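Local coordinates for fatty acid CoA ligase (PDB 6SQ8), which belongs to the ANL superfamily of AMP-binding enzymes and holds adenosine monophosphate and 1-ethanoyl-9H-pyrido[3,4-b]indole-3-carboxylic acid in its ligand pockets, at residues 291-295 with 307-313; 276-280 with 414-418; 38-43 with 69-73; 52-58 with 98-104. All blocks are in the same frame, centred on the assembly; numbering follows the deposited sequence.

Interaction 1 (291-295 with 307-313); sequences AVLMQ and ALTPDDH. With AMP (adenosine monophosphate), chain G.
Gln-295 and Leu-308 face each other as an antiparallel hydrogen-bonded pair of the hairpin formed by strands 293-299 and 303-308. Gln-295 N gives its proton to Leu-308 O at 3.0 Å, and Leu-308 N returns one to Gln-295 O. The glutamine side chain leads from this pair to the nucleotide. Gln-295 CB rests on Leu-308 CB at 3.8 Å; its CG, set opposite the backbone N (chi1 -157°), carries an extended chain to the adenine amino group and lies 3.8 Å from AMP N6. At the tip the two amide atoms divide the work: Gln-295 OE1 accepts from AMP N6 at 3.3 Å, a longish bond, while NE2 is hydrogen-bonded to Tyr-272 OH. The same hydroxyl engages NE2 of His-313, whose imidazole is clasped on both faces. Leu-293 CB sits over the ring centre in a CH-pi contact of 4.0 Å to the centroid, and Leu-308 CD2 covers the other face near the rim. His-313 ND1 fixes the rotation by a nearly straight 2.9 Å bond to Thr-309 O, above that carbonyl's plane. Thr-309 OG1 in turn accepts from Asp-312 N, an ST motif that closes the turn. Around the hairpin, strand 269-273 pairs with strand 293-299, helix 279-289 packs on Leu-293 and His-313, and helix 175-189 covers Met-294 and Ala-307.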
loop_
_atom_site.group_PDB
_atom_site.type_symbol
_atom_site.label_atom_id
_atom_site.label_comp_id
_atom_site.label_asym_id
_atom_site.label_seq_id
_atom_site.Cartn_x
_atom_site.Cartn_y
_atom_site.Cartn_z
ATOM N N ALA A 291 -18.286 -9.406 -10.362
ATOM C CA ALA A 291 -17.047 -9.791 -10.982
ATOM C C ALA A 291 -16.163 -8.574 -11.253
ATOM O O ALA A 291 -15.706 -8.379 -12.364
ATOM C CB ALA A 291 -17.340 -10.553 -12.252
ATOM N N VAL A 292 -15.886 -7.791 -10.203
ATOM C CA VAL A 292 -15.060 -6.606 -10.276
ATOM C C VAL A 292 -13.938 -6.658 -9.235
ATOM O O VAL A 292 -13.089 -5.794 -9.241
ATOM C CB VAL A 292 -15.914 -5.339 -10.125
ATOM C CG1 VAL A 292 -16.952 -5.249 -11.217
ATOM C CG2 VAL A 292 -16.597 -5.245 -8.780
ATOM N N LEU A 293 -13.899 -7.680 -8.389
ATOM C CA LEU A 293 -12.956 -7.748 -7.292
ATOM C C LEU A 293 -11.582 -8.147 -7.819
ATOM O O LEU A 293 -11.451 -9.137 -8.514
ATOM C CB LEU A 293 -13.435 -8.763 -6.253
ATOM C CG LEU A 293 -13.516 -8.217 -4.836
ATOM C CD1 LEU A 293 -14.554 -7.129 -4.758
ATOM C CD2 LEU A 293 -13.840 -9.308 -3.847
ATOM N N MET A 294 -10.571 -7.358 -7.451
ATOM C CA MET A 294 -9.186 -7.663 -7.730
ATOM C C MET A 294 -8.334 -7.354 -6.490
ATOM O O MET A 294 -8.395 -6.244 -5.935
ATOM C CB MET A 294 -8.674 -6.830 -8.905
ATOM C CG MET A 294 -7.173 -6.937 -9.102
ATOM S SD MET A 294 -6.596 -6.233 -10.656
ATOM C CE MET A 294 -6.910 -7.586 -11.785
ATOM N N GLN A 295 -7.492 -8.322 -6.112
ATOM C CA GLN A 295 -6.530 -8.138 -5.058
ATOM C C GLN A 295 -5.181 -7.763 -5.694
ATOM O O GLN A 295 -4.880 -8.185 -6.805
ATOM C CB GLN A 295 -6.455 -9.396 -4.195
ATOM C CG GLN A 295 -5.922 -9.148 -2.791
ATOM C CD GLN A 295 -5.653 -10.427 -2.047
ATOM O OE1 GLN A 295 -4.501 -10.808 -1.918
ATOM N NE2 GLN A 295 -6.706 -11.115 -1.612
ATOM N N ALA A 307 -1.419 -10.073 -8.613
ATOM C CA ALA A 307 -2.815 -9.712 -8.525
ATOM C C ALA A 307 -3.698 -10.954 -8.676
ATOM O O ALA A 307 -3.344 -11.913 -9.326
ATOM C CB ALA A 307 -3.155 -8.654 -9.543
ATOM N N LEU A 308 -4.854 -10.901 -8.016
ATOM C CA LEU A 308 -5.882 -11.914 -8.055
ATOM C C LEU A 308 -7.082 -11.302 -8.782
ATOM O O LEU A 308 -7.628 -10.299 -8.310
ATOM C CB LEU A 308 -6.219 -12.312 -6.613
ATOM C CG LEU A 308 -7.070 -13.565 -6.431
ATOM C CD1 LEU A 308 -6.284 -14.826 -6.722
ATOM C CD2 LEU A 308 -7.626 -13.639 -5.019
ATOM N N THR A 309 -7.448 -11.897 -9.929
ATOM C CA THR A 309 -8.450 -11.329 -10.838
ATOM C C THR A 309 -9.858 -11.600 -10.306
ATOM O O THR A 309 -10.056 -12.413 -9.406
ATOM C CB THR A 309 -8.356 -11.929 -12.247
ATOM O OG1 THR A 309 -8.841 -13.281 -12.204
ATOM C CG2 THR A 309 -6.944 -11.861 -12.806
ATOM N N PRO A 310 -10.895 -10.928 -10.848
ATOM C CA PRO A 310 -12.273 -11.238 -10.461
ATOM C C PRO A 310 -12.681 -12.690 -10.755
ATOM O O PRO A 310 -13.461 -13.265 -10.018
ATOM C CB PRO A 310 -13.110 -10.249 -11.275
ATOM C CG PRO A 310 -12.134 -9.129 -11.600
ATOM C CD PRO A 310 -10.796 -9.800 -11.786
ATOM N N ASP A 311 -12.136 -13.282 -11.814
ATOM C CA ASP A 311 -12.457 -14.681 -12.138
ATOM C C ASP A 311 -11.714 -15.609 -11.171
ATOM O O ASP A 311 -12.246 -16.657 -10.834
ATOM C CB ASP A 311 -12.114 -15.056 -13.578
ATOM C CG ASP A 311 -12.943 -14.390 -14.656
ATOM O OD1 ASP A 311 -13.986 -13.779 -14.334
ATOM O OD2 ASP A 311 -12.524 -14.507 -15.825
ATOM N N ASP A 312 -10.498 -15.233 -10.738
ATOM C CA ASP A 312 -9.762 -15.983 -9.716
ATOM C C ASP A 312 -10.579 -16.045 -8.415
ATOM O O ASP A 312 -10.541 -17.048 -7.723
ATOM C CB ASP A 312 -8.390 -15.366 -9.402
ATOM C CG ASP A 312 -7.363 -15.386 -10.525
ATOM O OD1 ASP A 312 -7.398 -16.338 -11.319
ATOM O OD2 ASP A 312 -6.507 -14.460 -10.555
ATOM N N HIS A 313 -11.297 -14.961 -8.083
ATOM C CA HIS A 313 -12.085 -14.830 -6.840
ATOM C C HIS A 313 -13.314 -15.758 -6.835
ATOM O O HIS A 313 -14.032 -15.852 -5.836
ATOM C CB HIS A 313 -12.574 -13.386 -6.662
ATOM C CG HIS A 313 -11.628 -12.452 -5.994
ATOM N ND1 HIS A 313 -10.631 -11.804 -6.676
ATOM C CD2 HIS A 313 -11.567 -12.017 -4.716
ATOM C CE1 HIS A 313 -9.979 -11.026 -5.838
ATOM N NE2 HIS A 313 -10.525 -11.140 -4.636
HETATM P P AMP G . 5.363 -3.076 3.828
HETATM O O1P AMP G . 5.523 -2.452 2.472
HETATM O O2P AMP G . 6.636 -3.723 4.390
HETATM O O3P AMP G . 4.670 -2.121 4.776
HETATM O "O5'" AMP G . 4.277 -4.274 3.552
HETATM C "C5'" AMP G . 4.526 -5.516 2.862
HETATM C "C4'" AMP G . 3.821 -6.700 3.517
HETATM O "O4'" AMP G . 2.416 -6.526 3.620
HETATM C "C3'" AMP G . 3.970 -7.956 2.705
HETATM O "O3'" AMP G . 5.118 -8.581 3.202
HETATM C "C2'" AMP G . 2.701 -8.781 2.906
HETATM O "O2'" AMP G . 2.731 -9.814 3.918
HETATM C "C1'" AMP G . 1.685 -7.721 3.296
HETATM N N9 AMP G . 0.753 -7.516 2.155
HETATM C C8 AMP G . 0.691 -6.463 1.306
HETATM N N7 AMP G . -0.297 -6.649 0.390
HETATM C C5 AMP G . -0.871 -7.844 0.654
HETATM C C6 AMP G . -1.963 -8.665 0.076
HETATM N N6 AMP G . -2.671 -8.239 -0.976
HETATM N N1 AMP G . -2.230 -9.849 0.660
HETATM C C2 AMP G . -1.522 -10.291 1.737
HETATM N N3 AMP G . -0.508 -9.611 2.318
HETATM C C4 AMP G . -0.163 -8.406 1.823
#

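Interaction 2 (276-280 with 414-418); sequences PAVPS and HVLTE. With AMP (adenosine monophosphate), chain G.
His-414 lays one face of its imidazole against Pro-279, the first residue of helix 279-289. The proline ring crosses the imidazole at about a right angle: CG stands over the rim of the face in a CH-pi contact, 3.9 Å from the ring centroid, and CD reaches His-414 CD2 at 3.5 Å. One turn further along helix 409-418, Thr-417 points into the contact and brings its CB within 3.7 Å of Val-278 CG1; its hydroxyl is turned back to its own helix, hydrogen-bonded to Glu-413 O, with His-414 O also within reach. This is a seam between the two parts of an ANL enzyme, the large AMP-binding portion and the small C-terminal domain, which in this family can swing relative to one another. The nucleotide lies close by, with Pro-276 CA 3.6 Å from AMP C2. Thr-417 also offers its backbone: its O accepts from Ser-280 OG at 3.2 Å, the hydroxyl standing well above that carbonyl's plane; Ser-280 reaches it with OG between its own backbone N and carbonyl carbon (chi1 62°). At Glu-418 the chain bends at chi2 (-45°) and curls back, so that OE2 comes to 3.9 Å from Ser-280 CB and 4.0 Å from Pro-279 CB, beside the start of helix 279-289.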
loop_
_atom_site.group_PDB
_atom_site.type_symbol
_atom_site.label_atom_id
_atom_site.label_comp_id
_atom_site.label_asym_id
_atom_site.label_seq_id
_atom_site.Cartn_x
_atom_site.Cartn_y
_atom_site.Cartn_z
ATOM N N PRO A 276 -3.154 -8.677 4.864
ATOM C CA PRO A 276 -3.677 -10.015 4.603
ATOM C C PRO A 276 -5.210 -9.954 4.610
ATOM O O PRO A 276 -5.801 -9.237 5.415
ATOM C CB PRO A 276 -3.119 -10.892 5.736
ATOM C CG PRO A 276 -2.022 -10.049 6.363
ATOM C CD PRO A 276 -2.458 -8.611 6.157
ATOM N N ALA A 277 -5.816 -10.683 3.668
ATOM C CA ALA A 277 -7.246 -10.679 3.477
ATOM C C ALA A 277 -7.842 -11.837 4.274
ATOM O O ALA A 277 -7.208 -12.870 4.442
ATOM C CB ALA A 277 -7.567 -10.778 2.012
ATOM N N VAL A 278 -9.053 -11.639 4.780
ATOM C CA VAL A 278 -9.809 -12.676 5.441
ATOM C C VAL A 278 -10.620 -13.406 4.378
ATOM O O VAL A 278 -11.585 -12.856 3.850
ATOM C CB VAL A 278 -10.692 -12.066 6.540
ATOM C CG1 VAL A 278 -11.634 -13.071 7.162
ATOM C CG2 VAL A 278 -9.847 -11.438 7.623
ATOM N N PRO A 279 -10.232 -14.643 4.002
ATOM C CA PRO A 279 -10.857 -15.350 2.881
ATOM C C PRO A 279 -12.384 -15.366 2.871
ATOM O O PRO A 279 -12.976 -15.177 1.829
ATOM C CB PRO A 279 -10.320 -16.775 3.020
ATOM C CG PRO A 279 -8.943 -16.554 3.591
ATOM C CD PRO A 279 -9.118 -15.408 4.574
ATOM N N SER A 280 -12.990 -15.577 4.034
ATOM C CA SER A 280 -14.445 -15.701 4.152
ATOM C C SER A 280 -15.106 -14.347 3.875
ATOM O O SER A 280 -16.224 -14.292 3.350
ATOM C CB SER A 280 -14.853 -16.253 5.501
ATOM O OG SER A 280 -14.452 -15.387 6.554
ATOM N N HIS A 414 -6.911 -18.197 9.058
ATOM C CA HIS A 414 -7.844 -18.571 7.983
ATOM C C HIS A 414 -8.911 -19.528 8.542
ATOM O O HIS A 414 -10.111 -19.336 8.311
ATOM C CB HIS A 414 -7.103 -19.157 6.762
ATOM C CG HIS A 414 -6.270 -18.177 6.000
ATOM N ND1 HIS A 414 -5.280 -18.581 5.084
ATOM C CD2 HIS A 414 -6.242 -16.815 6.017
ATOM C CE1 HIS A 414 -4.704 -17.511 4.555
ATOM N NE2 HIS A 414 -5.278 -16.403 5.117
ATOM N N VAL A 415 -8.462 -20.536 9.301
ATOM C CA VAL A 415 -9.351 -21.547 9.889
ATOM C C VAL A 415 -10.287 -20.908 10.924
ATOM O O VAL A 415 -11.478 -21.148 10.912
ATOM C CB VAL A 415 -8.551 -22.715 10.499
ATOM C CG1 VAL A 415 -9.455 -23.640 11.271
ATOM C CG2 VAL A 415 -7.800 -23.523 9.459
ATOM N N LEU A 416 -9.734 -20.119 11.834
ATOM C CA LEU A 416 -10.535 -19.431 12.855
ATOM C C LEU A 416 -11.614 -18.567 12.185
ATOM O O LEU A 416 -12.762 -18.609 12.596
ATOM C CB LEU A 416 -9.632 -18.581 13.762
ATOM C CG LEU A 416 -8.703 -19.364 14.689
ATOM C CD1 LEU A 416 -7.665 -18.454 15.337
ATOM C CD2 LEU A 416 -9.482 -20.079 15.755
ATOM N N THR A 417 -11.239 -17.813 11.145
ATOM C CA THR A 417 -12.137 -16.822 10.536
ATOM C C THR A 417 -13.204 -17.493 9.657
ATOM O O THR A 417 -14.241 -16.869 9.384
ATOM C CB THR A 417 -11.377 -15.728 9.775
ATOM O OG1 THR A 417 -10.524 -16.315 8.792
ATOM C CG2 THR A 417 -10.568 -14.840 10.700
ATOM N N GLU A 418 -12.968 -18.747 9.232
ATOM C CA GLU A 418 -13.971 -19.530 8.516
ATOM C C GLU A 418 -15.193 -19.753 9.406
ATOM O O GLU A 418 -16.292 -19.894 8.900
ATOM C CB GLU A 418 -13.467 -20.913 8.100
ATOM C CG GLU A 418 -12.761 -20.976 6.760
ATOM C CD GLU A 418 -13.415 -20.227 5.610
ATOM O OE1 GLU A 418 -14.638 -20.459 5.356
ATOM O OE2 GLU A 418 -12.691 -19.399 4.978
HETATM P P AMP G . 5.363 -3.076 3.828
HETATM O O1P AMP G . 5.523 -2.452 2.472
HETATM O O2P AMP G . 6.636 -3.723 4.390
HETATM O O3P AMP G . 4.670 -2.121 4.776
HETATM O "O5'" AMP G . 4.277 -4.274 3.552
HETATM C "C5'" AMP G . 4.526 -5.516 2.862
HETATM C "C4'" AMP G . 3.821 -6.700 3.517
HETATM O "O4'" AMP G . 2.416 -6.526 3.620
HETATM C "C3'" AMP G . 3.970 -7.956 2.705
HETATM O "O3'" AMP G . 5.118 -8.581 3.202
HETATM C "C2'" AMP G . 2.701 -8.781 2.906
HETATM O "O2'" AMP G . 2.731 -9.814 3.918
HETATM C "C1'" AMP G . 1.685 -7.721 3.296
HETATM N N9 AMP G . 0.753 -7.516 2.155
HETATM C C8 AMP G . 0.691 -6.463 1.306
HETATM N N7 AMP G . -0.297 -6.649 0.390
HETATM C C5 AMP G . -0.871 -7.844 0.654
HETATM C C6 AMP G . -1.963 -8.665 0.076
HETATM N N6 AMP G . -2.671 -8.239 -0.976
HETATM N N1 AMP G . -2.230 -9.849 0.660
HETATM C C2 AMP G . -1.522 -10.291 1.737
HETATM N N3 AMP G . -0.508 -9.611 2.318
HETATM C C4 AMP G . -0.163 -8.406 1.823
#

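Interaction 3 (38-43 with 69-73); sequences LAHALT and AVQAI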
loop_
_atom_site.group_PDB
_atom_site.type_symbol
_atom_site.label_atom_id
_atom_site.label_comp_id
_atom_site.label_asym_id
_atom_site.label_seq_id
_atom_site.Cartn_x
_atom_site.Cartn_y
_atom_site.Cartn_z
ATOM N N LEU A 38 4.228 25.267 -10.194
ATOM C CA LEU A 38 4.893 24.738 -9.022
ATOM C C LEU A 38 6.341 24.382 -9.360
ATOM O O LEU A 38 7.230 24.558 -8.527
ATOM C CB LEU A 38 4.139 23.492 -8.554
ATOM C CG LEU A 38 2.759 23.727 -7.965
ATOM C CD1 LEU A 38 2.073 22.420 -7.691
ATOM C CD2 LEU A 38 2.865 24.488 -6.675
ATOM N N ALA A 39 6.555 23.851 -10.571
ATOM C CA ALA A 39 7.880 23.482 -11.030
ATOM C C ALA A 39 8.787 24.721 -11.021
ATOM O O ALA A 39 9.848 24.712 -10.413
ATOM C CB ALA A 39 7.795 22.866 -12.399
ATOM N N HIS A 40 8.326 25.782 -11.684
ATOM C CA HIS A 40 9.056 27.052 -11.749
ATOM C C HIS A 40 9.339 27.595 -10.332
ATOM O O HIS A 40 10.471 27.933 -10.002
ATOM C CB HIS A 40 8.284 28.048 -12.622
ATOM C CG HIS A 40 9.004 29.341 -12.803
ATOM N ND1 HIS A 40 8.858 30.421 -11.936
ATOM C CD2 HIS A 40 9.856 29.738 -13.772
ATOM C CE1 HIS A 40 9.600 31.422 -12.366
ATOM N NE2 HIS A 40 10.233 31.021 -13.475
ATOM N N ALA A 41 8.315 27.638 -9.478
ATOM C CA ALA A 41 8.445 28.173 -8.134
ATOM C C ALA A 41 9.511 27.423 -7.319
ATOM O O ALA A 41 10.270 28.037 -6.562
ATOM C CB ALA A 41 7.105 28.124 -7.445
ATOM N N LEU A 42 9.545 26.088 -7.448
ATOM C CA LEU A 42 10.485 25.224 -6.689
ATOM C C LEU A 42 11.910 25.418 -7.227
ATOM O O LEU A 42 12.869 25.432 -6.452
ATOM C CB LEU A 42 10.065 23.754 -6.829
ATOM C CG LEU A 42 8.812 23.319 -6.080
ATOM C CD1 LEU A 42 8.270 22.029 -6.665
ATOM C CD2 LEU A 42 9.103 23.130 -4.609
ATOM N N THR A 43 12.021 25.516 -8.561
ATOM C CA THR A 43 13.274 25.787 -9.251
ATOM C C THR A 43 13.835 27.105 -8.712
ATOM O O THR A 43 14.947 27.115 -8.177
ATOM C CB THR A 43 13.077 25.779 -10.778
ATOM O OG1 THR A 43 13.304 24.445 -11.247
ATOM C CG2 THR A 43 13.968 26.738 -11.542
ATOM N N ALA A 69 5.516 17.857 -10.190
ATOM C CA ALA A 69 6.439 18.986 -10.305
ATOM C C ALA A 69 7.787 18.640 -9.659
ATOM O O ALA A 69 8.823 18.846 -10.265
ATOM C CB ALA A 69 5.828 20.223 -9.701
ATOM N N VAL A 70 7.765 18.092 -8.444
ATOM C CA VAL A 70 8.984 17.699 -7.757
ATOM C C VAL A 70 9.792 16.727 -8.623
ATOM O O VAL A 70 11.024 16.769 -8.635
ATOM C CB VAL A 70 8.676 17.076 -6.386
ATOM C CG1 VAL A 70 9.886 16.335 -5.809
ATOM C CG2 VAL A 70 8.145 18.123 -5.406
ATOM N N GLN A 71 9.104 15.824 -9.321
ATOM C CA GLN A 71 9.766 14.792 -10.120
ATOM C C GLN A 71 10.277 15.398 -11.433
ATOM O O GLN A 71 11.392 15.113 -11.850
ATOM C CB GLN A 71 8.828 13.602 -10.324
ATOM C CG GLN A 71 8.691 12.743 -9.063
ATOM C CD GLN A 71 7.594 11.714 -9.170
ATOM O OE1 GLN A 71 6.655 11.859 -9.950
ATOM N NE2 GLN A 71 7.709 10.654 -8.390
ATOM N N ALA A 72 9.453 16.239 -12.061
ATOM C CA ALA A 72 9.794 16.949 -13.298
ATOM C C ALA A 72 11.094 17.749 -13.134
ATOM O O ALA A 72 11.920 17.744 -14.029
ATOM C CB ALA A 72 8.658 17.856 -13.700
ATOM N N ILE A 73 11.279 18.404 -11.982
ATOM C CA ILE A 73 12.462 19.263 -11.741
ATOM C C ILE A 73 13.630 18.419 -11.207
ATOM O O ILE A 73 14.554 18.950 -10.572
ATOM C CB ILE A 73 12.174 20.467 -10.817
ATOM C CG1 ILE A 73 12.009 20.060 -9.348
ATOM C CG2 ILE A 73 11.014 21.294 -11.335
ATOM C CD1 ILE A 73 12.231 21.166 -8.392
#
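Ala-39 and Ala-69 bring two helices together, their CA atoms 4.8 Å apart, a spacing that small residues permit on both sides. Helices 28-44 and 61-72 lie on one face of a five-stranded parallel sheet, and helix 61-72 is the connection of a beta-alpha-beta crossover from strand 52-56 to its neighbour 76-79. The contact falls near the far end of that helix: Ile-73 is the first residue to leave helical backbone angles, although its N still bonds to Ala-69 O. The packing is apolar. Ala-69 CB rests against the first helix, 3.9 Å from Leu-38 CB and 3.8 Å from Ala-39 N. Leu-42 fills the side nearer the sheet, where its CD1 crosses over to Val-70 CG2 at 4.1 Å. Ile-73 buries the most surface of the residues here and uses both of its branches. Its CG1 takes the position between backbone N and carbonyl carbon (chi1 74°), which sends Ile-73 CD1 to Leu-42 CB at 3.7 Å. The other branch, Ile-73 CG2, meets Ala-39 CB, also at 3.7 Å. Beyond it Thr-43 slides past the isoleucine in the opposite direction, its OG1 resting 3.9 Å from Ile-73 CG2.

Interaction 4 (52-58 with 98-104); sequences GVACLHA and SAALVFE
Inside the five-stranded parallel sheet of this AMP-binding enzyme, strand 52-56 is flanked by strands 76-79 and 98-103, and it is the second of these pairings that joins Gly-52 to Ala-58 with Ser-98 to Glu-104. The axes of segments 52-56 and 100-103 approach to 4.7 Å, and their directions differ by 23°. Gly-52 O receives Ala-99 N, where the second chain turns a corner; beyond it the bonds pass back and forth in regular parallel fashion. Ala-54 takes part twice, its N donating to Ala-100 O and its O accepting from Val-102 N at 2.9 Å. Leu-56 repeats the pattern, with its N bonded to Val-102 O at 3.0 Å and its O to Glu-104 N.

Each face of the sheet has its own layer. On one, Val-53 CG1 crosses over to Val-102 CG2 at 3.8 Å, Cys-55 lies alongside, and helix 61-72 covers all three. On the other, Ala-54 CB meets Leu-101 CD1 at 4.0 Å, and Leu-56 CB touches Phe-103 CB at 3.9 Å under helix 108-117. Phe-103, with CG between its backbone N and carbonyl carbon (chi1 71°), carries its ring away from Leu-56 toward Ala-111 and strand 122-125.

Past the strand ends a side chain takes over from the backbone. The buried carboxylate of Glu-104 is held at both oxygens: OE2 is hydrogen-bonded to Thr-60 OG1, while OE1 accepts from Ala-58 N at 2.8 Å, on its syn side and 35° out of the carboxylate plane.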
loop_
_atom_site.group_PDB
_atom_site.type_symbol
_atom_site.label_atom_id
_atom_site.label_comp_id
_atom_site.label_asym_id
_atom_site.label_seq_id
_atom_site.Cartn_x
_atom_site.Cartn_y
_atom_site.Cartn_z
ATOM N N GLY A 52 15.857 15.822 -2.012
ATOM C CA GLY A 52 14.460 15.481 -1.786
ATOM C C GLY A 52 13.609 16.714 -1.509
ATOM O O GLY A 52 14.097 17.704 -0.988
ATOM N N VAL A 53 12.325 16.645 -1.876
ATOM C CA VAL A 53 11.319 17.624 -1.472
ATOM C C VAL A 53 10.273 16.915 -0.604
ATOM O O VAL A 53 9.481 16.137 -1.106
ATOM C CB VAL A 53 10.658 18.302 -2.685
ATOM C CG1 VAL A 53 9.617 19.311 -2.247
ATOM C CG2 VAL A 53 11.675 18.960 -3.596
ATOM N N ALA A 54 10.308 17.184 0.700
ATOM C CA ALA A 54 9.342 16.638 1.653
ATOM C C ALA A 54 7.988 17.341 1.466
ATOM O O ALA A 54 7.924 18.557 1.430
ATOM C CB ALA A 54 9.845 16.795 3.065
ATOM N N CYS A 55 6.914 16.560 1.355
ATOM C CA CYS A 55 5.629 17.084 1.044
ATOM C C CYS A 55 4.597 16.576 2.047
ATOM O O CYS A 55 4.450 15.367 2.256
ATOM C CB CYS A 55 5.222 16.702 -0.364
ATOM S SG CYS A 55 6.338 17.374 -1.622
ATOM N N LEU A 56 3.893 17.536 2.661
ATOM C CA LEU A 56 2.885 17.313 3.687
ATOM C C LEU A 56 1.556 17.888 3.194
ATOM O O LEU A 56 1.397 19.102 3.071
ATOM C CB LEU A 56 3.362 18.017 4.957
ATOM C CG LEU A 56 2.529 17.772 6.210
ATOM C CD1 LEU A 56 2.653 16.342 6.710
ATOM C CD2 LEU A 56 2.948 18.739 7.303
ATOM N N HIS A 57 0.604 17.006 2.886
ATOM C CA HIS A 57 -0.648 17.428 2.269
ATOM C C HIS A 57 -1.748 16.417 2.554
ATOM O O HIS A 57 -1.496 15.317 2.991
ATOM C CB HIS A 57 -0.469 17.575 0.759
ATOM C CG HIS A 57 0.077 16.344 0.117
ATOM N ND1 HIS A 57 1.375 16.275 -0.343
ATOM C CD2 HIS A 57 -0.466 15.126 -0.089
ATOM C CE1 HIS A 57 1.592 15.083 -0.846
ATOM N NE2 HIS A 57 0.486 14.357 -0.681
ATOM N N ALA A 58 -2.975 16.828 2.262
ATOM C CA ALA A 58 -4.138 15.962 2.285
ATOM C C ALA A 58 -4.343 15.387 0.873
ATOM O O ALA A 58 -3.480 15.517 0.024
ATOM C CB ALA A 58 -5.323 16.770 2.757
ATOM N N SER A 98 16.358 16.294 2.468
ATOM C CA SER A 98 15.303 17.192 1.997
ATOM C C SER A 98 15.857 18.616 1.864
ATOM O O SER A 98 16.397 19.171 2.815
ATOM C CB SER A 98 14.100 17.162 2.917
ATOM O OG SER A 98 13.862 15.853 3.420
ATOM N N ALA A 99 15.685 19.199 0.678
ATOM C CA ALA A 99 16.082 20.571 0.405
ATOM C C ALA A 99 14.918 21.545 0.641
ATOM O O ALA A 99 15.096 22.766 0.535
ATOM C CB ALA A 99 16.575 20.681 -1.006
ATOM N N ALA A 100 13.737 21.008 0.974
ATOM C CA ALA A 100 12.535 21.794 1.113
ATOM C C ALA A 100 11.477 20.991 1.862
ATOM O O ALA A 100 11.485 19.766 1.832
ATOM C CB ALA A 100 12.037 22.211 -0.254
ATOM N N LEU A 101 10.580 21.717 2.533
ATOM C CA LEU A 101 9.313 21.181 3.025
ATOM C C LEU A 101 8.184 21.998 2.403
ATOM O O LEU A 101 8.079 23.156 2.672
ATOM C CB LEU A 101 9.277 21.274 4.549
ATOM C CG LEU A 101 7.924 20.953 5.176
ATOM C CD1 LEU A 101 7.642 19.452 5.132
ATOM C CD2 LEU A 101 7.855 21.475 6.606
ATOM N N VAL A 102 7.385 21.375 1.541
ATOM C CA VAL A 102 6.193 21.984 0.985
ATOM C C VAL A 102 5.002 21.422 1.751
ATOM O O VAL A 102 4.918 20.213 1.925
ATOM C CB VAL A 102 6.070 21.713 -0.521
ATOM C CG1 VAL A 102 4.837 22.379 -1.114
ATOM C CG2 VAL A 102 7.314 22.148 -1.264
ATOM N N PHE A 103 4.114 22.299 2.232
ATOM C CA PHE A 103 2.961 21.853 3.009
ATOM C C PHE A 103 1.719 22.659 2.631
ATOM O O PHE A 103 1.811 23.703 2.005
ATOM C CB PHE A 103 3.258 21.930 4.509
ATOM C CG PHE A 103 3.343 23.325 5.070
ATOM C CD1 PHE A 103 4.530 24.033 5.034
ATOM C CD2 PHE A 103 2.241 23.922 5.649
ATOM C CE1 PHE A 103 4.602 25.321 5.534
ATOM C CE2 PHE A 103 2.320 25.207 6.153
ATOM C CZ PHE A 103 3.502 25.901 6.094
ATOM N N GLU A 104 0.558 22.114 2.997
ATOM C CA GLU A 104 -0.740 22.749 2.737
ATOM C C GLU A 104 -1.194 23.477 4.003
ATOM O O GLU A 104 -0.856 23.060 5.105
ATOM C CB GLU A 104 -1.778 21.715 2.293
ATOM C CG GLU A 104 -1.612 21.241 0.867
ATOM C CD GLU A 104 -2.680 20.254 0.402
ATOM O OE1 GLU A 104 -3.153 19.439 1.237
ATOM O OE2 GLU A 104 -3.040 20.308 -0.797
#

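The four contacts form two groups set well apart in the fold. Interactions 1 and 2 both touch AMP, from Gln-295 and Pro-276, and meet where Gln-295 NE2 packs on Ala-277 CB at 3.7 Å; helix 279-289 leads from one into the strand of the other, and their centres are about 17 Å apart. Interactions 3 and 4, with centres about 12 Å apart, build one helix-on-sheet layer: Val-70 CG2 lies 3.7 Å from Val-53 CG1, and Leu-42 CD2 lies 3.9 Å from Val-102 CG2. Between the groups the nearest atoms are at least about 22 Å apart, so the segments of interactions 3 and 4 lie well away from those of interactions 1 and 2.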